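Local coordinates for protein putative N-acetylneuraminate lyase ([Ruminococcus] gnavus ATCC 29149, PDB 6RB7) that belongs to the dihydrodipicolinate synthetase family and folds into a (beta/alpha)8 (TIM) barrel of parallel strands wrapped in helices, four copies of which make up the assembly, at residues Ile136-Pro141 and Thr165-Tyr170; Tyr154-Ser159 and Val186-Asn191; Leu180-Phe185 and Ile207-Gln212; Ile195-Ser200 and Tyr218-Gly223. All blocks are in the same frame, centred on the assembly; numbering follows the deposited sequence.

Interaction 1: residues Ile136-Pro141 and Thr165-Tyr170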
loop_
_atom_site.group_PDB
_atom_site.type_symbol
_atom_site.label_atom_id
_atom_site.label_comp_id
_atom_site.label_asym_id
_atom_site.label_seq_id
_atom_site.Cartn_x
_atom_site.Cartn_y
_atom_site.Cartn_z
ATOM N N ILE A 136 22.694 -7.032 -20.886
ATOM C CA ILE A 136 21.670 -7.861 -20.238
ATOM C C ILE A 136 20.978 -7.012 -19.179
ATOM O O ILE A 136 21.553 -6.011 -18.726
ATOM C CB ILE A 136 22.255 -9.153 -19.637
ATOM C CG1 ILE A 136 23.391 -8.862 -18.650
ATOM C CG2 ILE A 136 22.687 -10.088 -20.765
ATOM C CD1 ILE A 136 23.673 -10.066 -17.745
ATOM N N ALA A 137 19.774 -7.421 -18.840
ATOM C CA ALA A 137 18.943 -6.721 -17.845
ATOM C C ALA A 137 18.321 -7.703 -16.880
ATOM O O ALA A 137 18.154 -8.892 -17.214
ATOM C CB ALA A 137 17.875 -5.900 -18.525
ATOM N N ALA A 138 17.906 -7.214 -15.707
ATOM C CA ALA A 138 17.237 -8.077 -14.718
ATOM C C ALA A 138 16.309 -7.239 -13.840
ATOM O O ALA A 138 16.747 -6.268 -13.225
ATOM C CB ALA A 138 18.247 -8.796 -13.882
ATOM N N ILE A 139 15.057 -7.680 -13.790
ATOM C CA ILE A 139 14.154 -7.323 -12.664
ATOM C C ILE A 139 14.736 -7.874 -11.375
ATOM O O ILE A 139 15.650 -8.720 -11.394
ATOM C CB ILE A 139 12.731 -7.818 -12.929
ATOM C CG1 ILE A 139 12.639 -9.336 -13.052
ATOM C CG2 ILE A 139 12.125 -7.089 -14.116
ATOM C CD1 ILE A 139 11.221 -9.845 -12.961
ATOM N N PRO A 140 14.242 -7.457 -10.219
ATOM C CA PRO A 140 14.625 -8.078 -8.967
ATOM C C PRO A 140 13.994 -9.460 -8.837
ATOM O O PRO A 140 13.075 -9.855 -9.578
ATOM C CB PRO A 140 14.020 -7.165 -7.874
ATOM C CG PRO A 140 13.483 -5.964 -8.588
ATOM C CD PRO A 140 13.225 -6.413 -10.004
ATOM N N PRO A 141 14.390 -10.206 -7.783
ATOM C CA PRO A 141 13.637 -11.386 -7.376
ATOM C C PRO A 141 12.182 -11.003 -7.084
ATOM O O PRO A 141 11.914 -9.911 -6.575
ATOM C CB PRO A 141 14.347 -11.841 -6.101
ATOM C CG PRO A 141 15.752 -11.249 -6.219
ATOM C CD PRO A 141 15.530 -9.905 -6.890
ATOM N N THR A 165 29.693 -8.119 -20.266
ATOM C CA THR A 165 28.452 -7.544 -20.826
ATOM C C THR A 165 27.914 -6.438 -19.913
ATOM O O THR A 165 27.787 -6.656 -18.713
ATOM C CB THR A 165 27.413 -8.624 -21.115
ATOM O OG1 THR A 165 27.965 -9.591 -22.018
ATOM C CG2 THR A 165 26.192 -8.070 -21.798
ATOM N N ASP A 166 27.532 -5.316 -20.512
ATOM C CA ASP A 166 26.809 -4.233 -19.807
ATOM C C ASP A 166 25.563 -4.796 -19.096
ATOM O O ASP A 166 24.900 -5.701 -19.619
ATOM C CB ASP A 166 26.378 -3.139 -20.759
ATOM C CG ASP A 166 27.502 -2.322 -21.379
ATOM O OD1 ASP A 166 28.651 -2.375 -20.878
ATOM O OD2 ASP A 166 27.218 -1.619 -22.339
ATOM N N PHE A 167 25.240 -4.236 -17.934
ATOM C CA PHE A 167 24.147 -4.753 -17.078
ATOM C C PHE A 167 23.212 -3.590 -16.733
ATOM O O PHE A 167 23.642 -2.546 -16.188
ATOM C CB PHE A 167 24.688 -5.382 -15.809
ATOM C CG PHE A 167 23.666 -6.105 -14.976
ATOM C CD1 PHE A 167 22.831 -5.421 -14.108
ATOM C CD2 PHE A 167 23.576 -7.484 -15.031
ATOM C CE1 PHE A 167 21.908 -6.114 -13.330
ATOM C CE2 PHE A 167 22.638 -8.169 -14.268
ATOM C CZ PHE A 167 21.819 -7.482 -13.412
ATOM N N VAL A 168 21.928 -3.804 -16.969
ATOM C CA VAL A 168 20.822 -2.851 -16.635
ATOM C C VAL A 168 19.939 -3.430 -15.544
ATOM O O VAL A 168 19.356 -4.515 -15.722
ATOM C CB VAL A 168 19.985 -2.512 -17.871
ATOM C CG1 VAL A 168 18.868 -1.550 -17.535
ATOM C CG2 VAL A 168 20.852 -1.935 -18.997
ATOM N N ILE A 169 19.770 -2.687 -14.443
ATOM C CA ILE A 169 18.795 -3.059 -13.396
ATOM C C ILE A 169 17.421 -2.599 -13.857
ATOM O O ILE A 169 17.310 -1.430 -14.264
ATOM C CB ILE A 169 19.172 -2.352 -12.089
ATOM C CG1 ILE A 169 20.547 -2.792 -11.605
ATOM C CG2 ILE A 169 18.075 -2.528 -11.049
ATOM C CD1 ILE A 169 21.141 -1.806 -10.611
ATOM N N TYR A 170 16.408 -3.444 -13.753
ATOM C CA TYR A 170 15.024 -3.057 -14.095
ATOM C C TYR A 170 14.263 -2.846 -12.793
ATOM O O TYR A 170 13.970 -3.828 -12.076
ATOM C CB TYR A 170 14.389 -4.060 -15.042
ATOM C CG TYR A 170 13.185 -3.517 -15.765
ATOM C CD1 TYR A 170 12.026 -3.247 -15.094
ATOM C CD2 TYR A 170 13.225 -3.239 -17.131
ATOM C CE1 TYR A 170 10.902 -2.775 -15.755
ATOM C CE2 TYR A 170 12.129 -2.693 -17.783
ATOM C CZ TYR A 170 10.977 -2.425 -17.087
ATOM O OH TYR A 170 9.857 -1.917 -17.705
#
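A chi1 of -172° turns the F167 ring along the sheet toward I136, where CG1 is held between the backbone N and the carbonyl carbon (chi1 56°) and sends CD1 out to meet it. These are adjacent parallel strands of the (beta/alpha)8 (TIM) barrel, 136-138 and 166-170, and helix 148-160 connects them in a beta-alpha-beta unit. I136 CD1 touches F167 CD2 at 3.7 Å, while A138 CB lies 3.8 Å from F167 CZ, so that a single phenyl reaches two alternate residues, I136 and A138. W155 and S159 of the connecting helix pack against this same face. The other face carries A137 and V168, whose CB atoms are 4.0 Å apart.

Between the faces the backbones bond in the alternating parallel pattern. I136 N gives to D166 O and V168 N to I136 O, the latter over 2.8 Å; A138 N then gives to V168 O. The last bond, Y170 N to A138 O at 2.9 Å, approaches 48° above the carbonyl plane, just where strand 136-138 gives way to loop. Beyond it I139 sets CG2 against Y170 CB, while the hydroxyl of Y170 bonds S200 just past the end of strand 194-199. Y170 O is buried without a hydrogen-bond donor; across the segments it meets carbons, I139 CA in a CA-H...O contact of 3.5 Å and P140 CD at 3.4 Å.

Interaction 2: residues Tyr154-Ser159 and Val186-Asn191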
loop_
_atom_site.group_PDB
_atom_site.type_symbol
_atom_site.label_atom_id
_atom_site.label_comp_id
_atom_site.label_asym_id
_atom_site.label_seq_id
_atom_site.Cartn_x
_atom_site.Cartn_y
_atom_site.Cartn_z
ATOM N N TYR A 154 21.799 -11.714 -6.282
ATOM C CA TYR A 154 21.111 -12.234 -7.476
ATOM C C TYR A 154 21.634 -11.501 -8.714
ATOM O O TYR A 154 22.106 -12.116 -9.672
ATOM C CB TYR A 154 19.621 -12.058 -7.294
ATOM C CG TYR A 154 18.700 -12.342 -8.458
ATOM C CD1 TYR A 154 18.359 -13.624 -8.846
ATOM C CD2 TYR A 154 18.032 -11.288 -9.086
ATOM C CE1 TYR A 154 17.383 -13.854 -9.808
ATOM C CE2 TYR A 154 17.071 -11.502 -10.065
ATOM C CZ TYR A 154 16.733 -12.794 -10.419
ATOM O OH TYR A 154 15.754 -13.053 -11.338
ATOM N N TRP A 155 21.595 -10.172 -8.692
ATOM C CA TRP A 155 22.070 -9.375 -9.857
ATOM C C TRP A 155 23.553 -9.624 -10.124
ATOM O O TRP A 155 23.941 -9.739 -11.287
ATOM C CB TRP A 155 21.753 -7.910 -9.657
ATOM C CG TRP A 155 20.293 -7.591 -9.753
ATOM C CD1 TRP A 155 19.341 -8.266 -10.450
ATOM C CD2 TRP A 155 19.624 -6.471 -9.147
ATOM N NE1 TRP A 155 18.137 -7.621 -10.330
ATOM C CE2 TRP A 155 18.291 -6.497 -9.575
ATOM C CE3 TRP A 155 20.038 -5.409 -8.327
ATOM C CZ2 TRP A 155 17.332 -5.574 -9.141
ATOM C CZ3 TRP A 155 19.107 -4.486 -7.926
ATOM C CH2 TRP A 155 17.772 -4.573 -8.318
ATOM N N ASN A 156 24.358 -9.645 -9.078
ATOM C CA ASN A 156 25.808 -9.856 -9.254
ATOM C C ASN A 156 26.068 -11.260 -9.801
ATOM O O ASN A 156 27.049 -11.419 -10.577
ATOM C CB ASN A 156 26.584 -9.492 -8.000
ATOM C CG ASN A 156 26.737 -8.001 -7.831
ATOM O OD1 ASN A 156 26.627 -7.504 -6.678
ATOM N ND2 ASN A 156 26.988 -7.290 -8.906
ATOM N N ALA A 157 25.301 -12.267 -9.406
ATOM C CA ALA A 157 25.472 -13.642 -9.915
ATOM C C ALA A 157 25.140 -13.676 -11.384
ATOM O O ALA A 157 25.844 -14.311 -12.200
ATOM C CB ALA A 157 24.645 -14.641 -9.150
ATOM N N ILE A 158 24.058 -12.986 -11.766
ATOM C CA ILE A 158 23.663 -12.929 -13.188
ATOM C C ILE A 158 24.771 -12.202 -13.966
ATOM O O ILE A 158 25.207 -12.703 -15.022
ATOM C CB ILE A 158 22.296 -12.216 -13.313
ATOM C CG1 ILE A 158 21.211 -13.061 -12.651
ATOM C CG2 ILE A 158 21.978 -11.920 -14.761
ATOM C CD1 ILE A 158 19.880 -12.345 -12.475
ATOM N N SER A 159 25.254 -11.077 -13.455
ATOM C CA SER A 159 26.299 -10.285 -14.129
ATOM C C SER A 159 27.577 -11.144 -14.273
ATOM O O SER A 159 28.223 -11.065 -15.344
ATOM C CB SER A 159 26.551 -9.023 -13.374
ATOM O OG SER A 159 27.631 -8.282 -13.969
ATOM N N VAL A 186 23.810 2.228 -4.748
ATOM C CA VAL A 186 25.232 2.456 -4.370
ATOM C C VAL A 186 25.967 1.122 -4.421
ATOM O O VAL A 186 27.068 1.039 -5.006
ATOM C CB VAL A 186 25.356 3.132 -2.994
ATOM C CG1 VAL A 186 26.809 3.072 -2.502
ATOM C CG2 VAL A 186 24.864 4.576 -3.046
ATOM N N GLU A 187 25.395 0.080 -3.792
ATOM C CA GLU A 187 26.074 -1.228 -3.758
ATOM C C GLU A 187 26.261 -1.730 -5.193
ATOM O O GLU A 187 27.324 -2.268 -5.546
ATOM C CB GLU A 187 25.264 -2.168 -2.872
ATOM C CG GLU A 187 25.862 -3.538 -2.774
ATOM C CD GLU A 187 27.064 -3.645 -1.843
ATOM O OE1 GLU A 187 27.528 -2.610 -1.286
ATOM O OE2 GLU A 187 27.520 -4.782 -1.677
ATOM N N MET A 188 25.242 -1.637 -6.036
ATOM C CA MET A 188 25.326 -2.196 -7.388
ATOM C C MET A 188 26.320 -1.406 -8.266
ATOM O O MET A 188 26.892 -2.010 -9.179
ATOM C CB MET A 188 23.953 -2.218 -8.063
ATOM C CG MET A 188 23.020 -3.212 -7.427
ATOM S SD MET A 188 23.718 -4.913 -7.259
ATOM C CE MET A 188 24.200 -5.237 -8.937
ATOM N N ARG A 189 26.567 -0.123 -7.981
ATOM C CA ARG A 189 27.521 0.669 -8.800
ATOM C C ARG A 189 28.956 0.212 -8.513
ATOM O O ARG A 189 29.867 0.595 -9.276
ATOM C CB ARG A 189 27.311 2.168 -8.564
ATOM C CG ARG A 189 26.048 2.698 -9.227
ATOM C CD ARG A 189 26.022 4.222 -9.335
ATOM N NE ARG A 189 26.358 4.998 -8.145
ATOM C CZ ARG A 189 25.496 5.383 -7.198
ATOM N NH1 ARG A 189 24.247 5.007 -7.245
ATOM N NH2 ARG A 189 25.895 6.101 -6.175
ATOM N N LYS A 190 29.167 -0.606 -7.498
ATOM C CA LYS A 190 30.487 -1.252 -7.251
ATOM C C LYS A 190 30.818 -2.246 -8.353
ATOM O O LYS A 190 32.005 -2.549 -8.543
ATOM C CB LYS A 190 30.517 -1.952 -5.904
ATOM C CG LYS A 190 30.454 -1.015 -4.708
ATOM C CD LYS A 190 30.373 -1.711 -3.399
ATOM C CE LYS A 190 30.340 -0.737 -2.240
ATOM N NZ LYS A 190 30.150 -1.472 -0.964
ATOM N N ASN A 191 29.804 -2.767 -9.051
ATOM C CA ASN A 191 30.003 -3.683 -10.187
ATOM C C ASN A 191 30.203 -2.809 -11.423
ATOM O O ASN A 191 29.271 -2.110 -11.854
ATOM C CB ASN A 191 28.779 -4.590 -10.352
ATOM C CG ASN A 191 28.829 -5.503 -11.547
ATOM O OD1 ASN A 191 29.573 -5.248 -12.488
ATOM N ND2 ASN A 191 28.018 -6.563 -11.496
#
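M188 meets W155 in a Met-aromatic contact made at the rim of the indole. M188 SD lies 5.3 Å from the centroid of the W155 six-membered ring and 88° off its normal, practically in the ring plane, and M188 CG sits 3.8 Å from W155 CE3 at the same edge. Bends at chi2 and chi3 (-52° and -54°) fold the methionine chain back, bringing M188 CE to 3.7 Å from W155 CB, so the thioether wraps the tryptophan from ring edge to stem. The N156 side chain packs beside M188 CE as well.

The polar part is a straight hydrogen bond: N191 ND2 gives to S159 OG over 3.0 Å, the hydroxyl lying in the plane of the amide. N191 OD1 takes the N-H of N193, so both ends of the amide are gripped and its rotation is fixed. The type I turn from M188 to N191, closed by N191 N on M188 O at 3.0 Å, brings the asparagine round to S159.

In the barrel, the contact joins helix 148-160 to segment 186-191 over strand 166-171: W155 and M188 both rest on I169, S159 packs on F167, and W155 NE1 bonds I139 O beyond strand 135-138.

Interaction 3: residues Leu180-Phe185 and Ile207-Gln212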
loop_
_atom_site.group_PDB
_atom_site.type_symbol
_atom_site.label_atom_id
_atom_site.label_comp_id
_atom_site.label_asym_id
_atom_site.label_seq_id
_atom_site.Cartn_x
_atom_site.Cartn_y
_atom_site.Cartn_z
ATOM N N LEU A 180 14.527 -0.907 -6.119
ATOM C CA LEU A 180 15.893 -0.403 -6.128
ATOM C C LEU A 180 15.955 0.847 -5.271
ATOM O O LEU A 180 15.558 1.917 -5.713
ATOM C CB LEU A 180 16.367 -0.127 -7.555
ATOM C CG LEU A 180 17.795 0.406 -7.630
ATOM C CD1 LEU A 180 18.808 -0.643 -7.199
ATOM C CD2 LEU A 180 18.101 0.892 -9.037
ATOM N N THR A 181 16.447 0.698 -4.051
ATOM C CA THR A 181 16.641 1.849 -3.143
ATOM C C THR A 181 17.933 2.580 -3.495
ATOM O O THR A 181 18.812 2.024 -4.167
ATOM C CB THR A 181 16.714 1.381 -1.708
ATOM O OG1 THR A 181 17.823 0.489 -1.537
ATOM C CG2 THR A 181 15.418 0.732 -1.290
ATOM N N GLN A 182 18.110 3.787 -2.944
ATOM C CA GLN A 182 19.386 4.502 -3.176
ATOM C C GLN A 182 20.564 3.693 -2.636
ATOM O O GLN A 182 21.591 3.596 -3.321
ATOM C CB GLN A 182 19.362 5.918 -2.584
ATOM C CG GLN A 182 18.656 6.970 -3.461
ATOM C CD GLN A 182 18.686 6.877 -4.978
ATOM O OE1 GLN A 182 19.737 6.816 -5.675
ATOM N NE2 GLN A 182 17.475 6.892 -5.499
ATOM N N ASN A 183 20.427 3.048 -1.478
ATOM C CA ASN A 183 21.523 2.265 -0.861
ATOM C C ASN A 183 21.838 1.055 -1.750
ATOM O O ASN A 183 23.028 0.711 -1.924
ATOM C CB ASN A 183 21.186 1.761 0.535
ATOM C CG ASN A 183 21.243 2.857 1.580
ATOM O OD1 ASN A 183 21.754 3.941 1.327
ATOM N ND2 ASN A 183 20.740 2.570 2.772
ATOM N N LEU A 184 20.804 0.379 -2.278
ATOM C CA LEU A 184 21.061 -0.798 -3.128
ATOM C C LEU A 184 21.734 -0.344 -4.421
ATOM O O LEU A 184 22.614 -1.063 -4.918
ATOM C CB LEU A 184 19.757 -1.553 -3.358
ATOM C CG LEU A 184 19.842 -2.771 -4.257
ATOM C CD1 LEU A 184 20.900 -3.770 -3.898
ATOM C CD2 LEU A 184 18.474 -3.442 -4.303
ATOM N N PHE A 185 21.377 0.833 -4.943
ATOM C CA PHE A 185 22.020 1.315 -6.178
ATOM C C PHE A 185 23.496 1.638 -5.903
ATOM O O PHE A 185 24.328 1.316 -6.752
ATOM C CB PHE A 185 21.196 2.442 -6.775
ATOM C CG PHE A 185 21.628 2.901 -8.144
ATOM C CD1 PHE A 185 22.107 2.023 -9.110
ATOM C CD2 PHE A 185 21.440 4.228 -8.507
ATOM C CE1 PHE A 185 22.430 2.490 -10.368
ATOM C CE2 PHE A 185 21.789 4.681 -9.757
ATOM C CZ PHE A 185 22.289 3.813 -10.688
ATOM N N ILE A 207 13.716 8.714 -11.196
ATOM C CA ILE A 207 14.655 8.934 -12.319
ATOM C C ILE A 207 15.687 9.992 -11.916
ATOM O O ILE A 207 16.897 9.779 -12.047
ATOM C CB ILE A 207 13.890 9.289 -13.598
ATOM C CG1 ILE A 207 13.098 8.080 -14.068
ATOM C CG2 ILE A 207 14.855 9.796 -14.657
ATOM C CD1 ILE A 207 12.156 8.368 -15.220
ATOM N N GLN A 208 15.202 11.131 -11.423
ATOM C CA GLN A 208 16.072 12.248 -11.020
ATOM C C GLN A 208 17.058 11.803 -9.961
ATOM O O GLN A 208 18.249 12.158 -10.026
ATOM C CB GLN A 208 15.170 13.400 -10.536
ATOM C CG GLN A 208 15.935 14.672 -10.257
ATOM C CD GLN A 208 16.616 14.728 -8.915
ATOM O OE1 GLN A 208 16.085 14.277 -7.875
ATOM N NE2 GLN A 208 17.794 15.351 -8.907
ATOM N N MET A 209 16.610 11.054 -8.950
ATOM C CA MET A 209 17.496 10.679 -7.823
ATOM C C MET A 209 18.532 9.673 -8.334
ATOM O O MET A 209 19.708 9.769 -7.909
ATOM C CB MET A 209 16.690 10.134 -6.650
ATOM C CG MET A 209 15.895 11.260 -6.003
ATOM S SD MET A 209 15.048 10.739 -4.505
ATOM C CE MET A 209 14.013 9.411 -5.098
ATOM N N PHE A 210 18.125 8.706 -9.131
ATOM C CA PHE A 210 19.088 7.695 -9.644
ATOM C C PHE A 210 20.148 8.428 -10.495
ATOM O O PHE A 210 21.355 8.140 -10.386
ATOM C CB PHE A 210 18.402 6.611 -10.454
ATOM C CG PHE A 210 17.539 5.645 -9.702
ATOM C CD1 PHE A 210 17.894 5.177 -8.452
ATOM C CD2 PHE A 210 16.365 5.187 -10.263
ATOM C CE1 PHE A 210 17.081 4.280 -7.783
ATOM C CE2 PHE A 210 15.590 4.247 -9.610
ATOM C CZ PHE A 210 15.904 3.855 -8.357
ATOM N N LYS A 211 19.722 9.334 -11.361
ATOM C CA LYS A 211 20.629 10.054 -12.297
ATOM C C LYS A 211 21.556 10.961 -11.488
ATOM O O LYS A 211 22.753 11.023 -11.760
ATOM C CB LYS A 211 19.849 10.771 -13.399
ATOM C CG LYS A 211 20.743 11.494 -14.407
ATOM C CD LYS A 211 21.731 10.546 -15.110
ATOM C CE LYS A 211 22.438 11.227 -16.257
ATOM N NZ LYS A 211 23.494 10.361 -16.812
ATOM N N GLN A 212 21.031 11.691 -10.513
ATOM C CA GLN A 212 21.856 12.596 -9.676
ATOM C C GLN A 212 22.895 11.791 -8.909
ATOM O O GLN A 212 24.054 12.222 -8.830
ATOM C CB GLN A 212 20.962 13.433 -8.772
ATOM C CG GLN A 212 21.734 14.468 -7.960
ATOM C CD GLN A 212 20.770 15.534 -7.463
ATOM O OE1 GLN A 212 19.797 15.223 -6.751
ATOM N NE2 GLN A 212 21.069 16.793 -7.790
#
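In the helical shell around the barrel, helix 204-214 drives the ring of F210 into the start of helix 182-188 and the loop just before it, where L180, Q182 and F185 receive it. With CG anti to the carbonyl carbon (chi1 -70°), the phenyl leans across the groove between the two elements. L180 uses two different parts of the ring. Its CD2 methyl lies over one face, 4.1 Å from the F210 centroid, a CH-pi contact, while its carbonyl oxygen meets the rim in the ring plane, L180 O standing 3.3 Å from F210 CZ. F185 arrives from one turn further along the helix. The two aromatic planes are 79° apart and the pair is oblique, with F185 CD2 at 3.7 Å from F210 CD1. The edge of F185 also points at the backbone, F185 CE2 being 3.5 Å from F210 O.

What sets up the receiving side is an N-cap: T181 OG1 accepts from L184 N over 3.1 Å, capping the helix that begins at Q182, which probably helps set how F185 is presented to F210. T181 OG1 has a second partner in E148 of helix 148-160. Q182 bends at chi2 and brings its amide obliquely to the F210 ring, the two planes 44° apart, NE2 lying 3.4 Å from F210 CD1 and 3.5 Å from M209 CB, with no hydrogen bond between the segments. On the inner side F210 rests on N199 and I220 of the barrel strands, whereas M209, a residue earlier, packs on Y278 of a neighbouring subunit, whose hydroxyl also bonds Q208 OE1.

Interaction 4: residues Ile195-Ser200 and Tyr218-Gly223. Unlike the reference sequence in segment 195-200: A198 (reference Lys).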
loop_
_atom_site.group_PDB
_atom_site.type_symbol
_atom_site.label_atom_id
_atom_site.label_comp_id
_atom_site.label_asym_id
_atom_site.label_seq_id
_atom_site.Cartn_x
_atom_site.Cartn_y
_atom_site.Cartn_z
ATOM N N ILE A 195 25.472 -0.325 -15.983
ATOM C CA ILE A 195 25.426 0.906 -16.794
ATOM C C ILE A 195 24.240 1.761 -16.399
ATOM O O ILE A 195 24.193 2.903 -16.857
ATOM C CB ILE A 195 25.411 0.620 -18.313
ATOM C CG1 ILE A 195 24.182 -0.172 -18.766
ATOM C CG2 ILE A 195 26.707 -0.033 -18.745
ATOM C CD1 ILE A 195 23.918 -0.069 -20.247
ATOM N N GLY A 196 23.329 1.254 -15.560
ATOM C CA GLY A 196 22.180 2.079 -15.179
ATOM C C GLY A 196 20.930 1.281 -14.949
ATOM O O GLY A 196 21.011 0.130 -14.539
ATOM N N VAL A 197 19.807 1.967 -15.062
ATOM C CA VAL A 197 18.514 1.531 -14.481
ATOM C C VAL A 197 17.426 1.787 -15.518
ATOM O O VAL A 197 17.324 2.923 -15.990
ATOM C CB VAL A 197 18.147 2.276 -13.192
ATOM C CG1 VAL A 197 16.852 1.763 -12.612
ATOM C CG2 VAL A 197 19.272 2.217 -12.183
ATOM N N ALA A 198 16.632 0.787 -15.825
ATOM C CA ALA A 198 15.352 0.971 -16.509
ATOM C C ALA A 198 14.294 1.175 -15.442
ATOM O O ALA A 198 14.051 0.235 -14.649
ATOM C CB ALA A 198 15.061 -0.178 -17.422
ATOM N N ASN A 199 13.780 2.388 -15.335
ATOM C CA ASN A 199 12.920 2.747 -14.184
ATOM C C ASN A 199 11.456 2.720 -14.586
ATOM O O ASN A 199 11.013 3.630 -15.330
ATOM C CB ASN A 199 13.254 4.111 -13.619
ATOM C CG ASN A 199 12.537 4.253 -12.296
ATOM O OD1 ASN A 199 12.828 3.474 -11.393
ATOM N ND2 ASN A 199 11.532 5.114 -12.212
ATOM N N SER A 200 10.698 1.803 -13.978
ATOM C CA SER A 200 9.242 1.675 -14.249
ATOM C C SER A 200 8.404 2.020 -13.013
ATOM O O SER A 200 7.182 1.941 -13.125
ATOM C CB SER A 200 8.867 0.335 -14.803
ATOM O OG SER A 200 9.228 0.314 -16.198
ATOM N N TYR A 218 26.308 6.757 -16.312
ATOM C CA TYR A 218 25.172 5.837 -16.189
ATOM C C TYR A 218 24.014 6.409 -16.963
ATOM O O TYR A 218 23.971 7.620 -17.232
ATOM C CB TYR A 218 24.802 5.637 -14.708
ATOM C CG TYR A 218 25.875 4.970 -13.911
ATOM C CD1 TYR A 218 26.960 5.688 -13.424
ATOM C CD2 TYR A 218 25.804 3.623 -13.627
ATOM C CE1 TYR A 218 27.950 5.070 -12.693
ATOM C CE2 TYR A 218 26.782 2.992 -12.876
ATOM C CZ TYR A 218 27.860 3.716 -12.412
ATOM O OH TYR A 218 28.853 3.103 -11.705
ATOM N N ILE A 219 23.143 5.521 -17.408
ATOM C CA ILE A 219 21.922 5.896 -18.144
ATOM C C ILE A 219 20.708 5.387 -17.382
ATOM O O ILE A 219 20.690 4.248 -16.879
ATOM C CB ILE A 219 21.929 5.394 -19.600
ATOM C CG1 ILE A 219 20.707 5.901 -20.343
ATOM C CG2 ILE A 219 22.045 3.880 -19.687
ATOM C CD1 ILE A 219 20.805 5.750 -21.839
ATOM N N ILE A 220 19.704 6.256 -17.294
ATOM C CA ILE A 220 18.376 5.866 -16.791
ATOM C C ILE A 220 17.425 5.790 -17.985
ATOM O O ILE A 220 17.416 6.718 -18.825
ATOM C CB ILE A 220 17.833 6.815 -15.709
ATOM C CG1 ILE A 220 18.908 7.178 -14.681
ATOM C CG2 ILE A 220 16.598 6.192 -15.098
ATOM C CD1 ILE A 220 19.541 5.996 -13.965
ATOM N N PHE A 221 16.717 4.691 -18.096
ATOM C CA PHE A 221 15.701 4.520 -19.140
ATOM C C PHE A 221 14.314 4.800 -18.569
ATOM O O PHE A 221 13.970 4.282 -17.491
ATOM C CB PHE A 221 15.670 3.133 -19.738
ATOM C CG PHE A 221 16.977 2.601 -20.275
ATOM C CD1 PHE A 221 17.913 2.048 -19.426
ATOM C CD2 PHE A 221 17.281 2.703 -21.632
ATOM C CE1 PHE A 221 19.081 1.502 -19.928
ATOM C CE2 PHE A 221 18.476 2.216 -22.113
ATOM C CZ PHE A 221 19.369 1.628 -21.265
ATOM N N ASN A 222 13.536 5.634 -19.238
ATOM C CA ASN A 222 12.138 5.856 -18.811
ATOM C C ASN A 222 11.312 4.603 -19.142
ATOM O O ASN A 222 11.216 4.227 -20.344
ATOM C CB ASN A 222 11.546 7.053 -19.529
ATOM C CG ASN A 222 10.134 7.332 -19.051
ATOM O OD1 ASN A 222 9.985 8.023 -18.071
ATOM N ND2 ASN A 222 9.120 6.758 -19.719
ATOM N N GLY A 223 10.667 4.029 -18.152
ATOM C CA GLY A 223 9.794 2.852 -18.279
ATOM C C GLY A 223 8.326 3.169 -18.488
ATOM O O GLY A 223 7.673 2.448 -19.235
HETATM O O HOH W 1 6.562 0.381 -17.438
#
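V197 and I220 project together from one face of two parallel barrel strands. I220 is bent at chi2 (-57°), which turns CD1 back toward its neighbour, 4.0 Å from V197 CB. On the other face A198, where the reference sequence has Lys, sets its CB 4.1 Å from F221 CB, and the F221 ring turns an edge to the backbone, with CD1 3.6 Å from V197 O.

Five backbone bonds hold this register, from I219 N on I195 O to G223 N on N199 O; the shortest is F221 N to V197 O, 2.8 Å. G196, which has the unusual phi of 147°, makes a CA-H...O contact, its CA 3.1 Å from I219 O, and as a glycine it leaves room where a CB would run into that oxygen. Helix 204-214, which links the two strands, covers the V197 face with I207, packed on N199 and N222.

At the C-terminal ends, S200 OG lies 2.9 Å from a water oxygen, and that water gives a weak bond to G223 O. N199 OD1 takes the amide of N171. The chemistry thus changes along the strands, from apolar packing to a polar network, which probably fixes the rotation of the N199 and S200 side chains.

Overall arrangement
Interactions 1 and 4 are sheet contacts about 11 to 12 Å from the centre of the chain, made chiefly of backbone hydrogen bonds, and they meet because strands 166-171 and 194-199 are neighbours: I169 O accepts from A198 N. Interactions 2 and 3 lie farther out, about 20 Å from the centre, and rely on side chains. All four are buried, but 2 and 3 belong to the outer helical layer, where the touching residues include several partly exposed ones. Both use helix 182-188, interaction 3 at its start and interaction 2 farther along. W155 of interaction 2 packs on L180 and L184 of interaction 3, and K211 of interaction 3 reaches Y218 O of interaction 4.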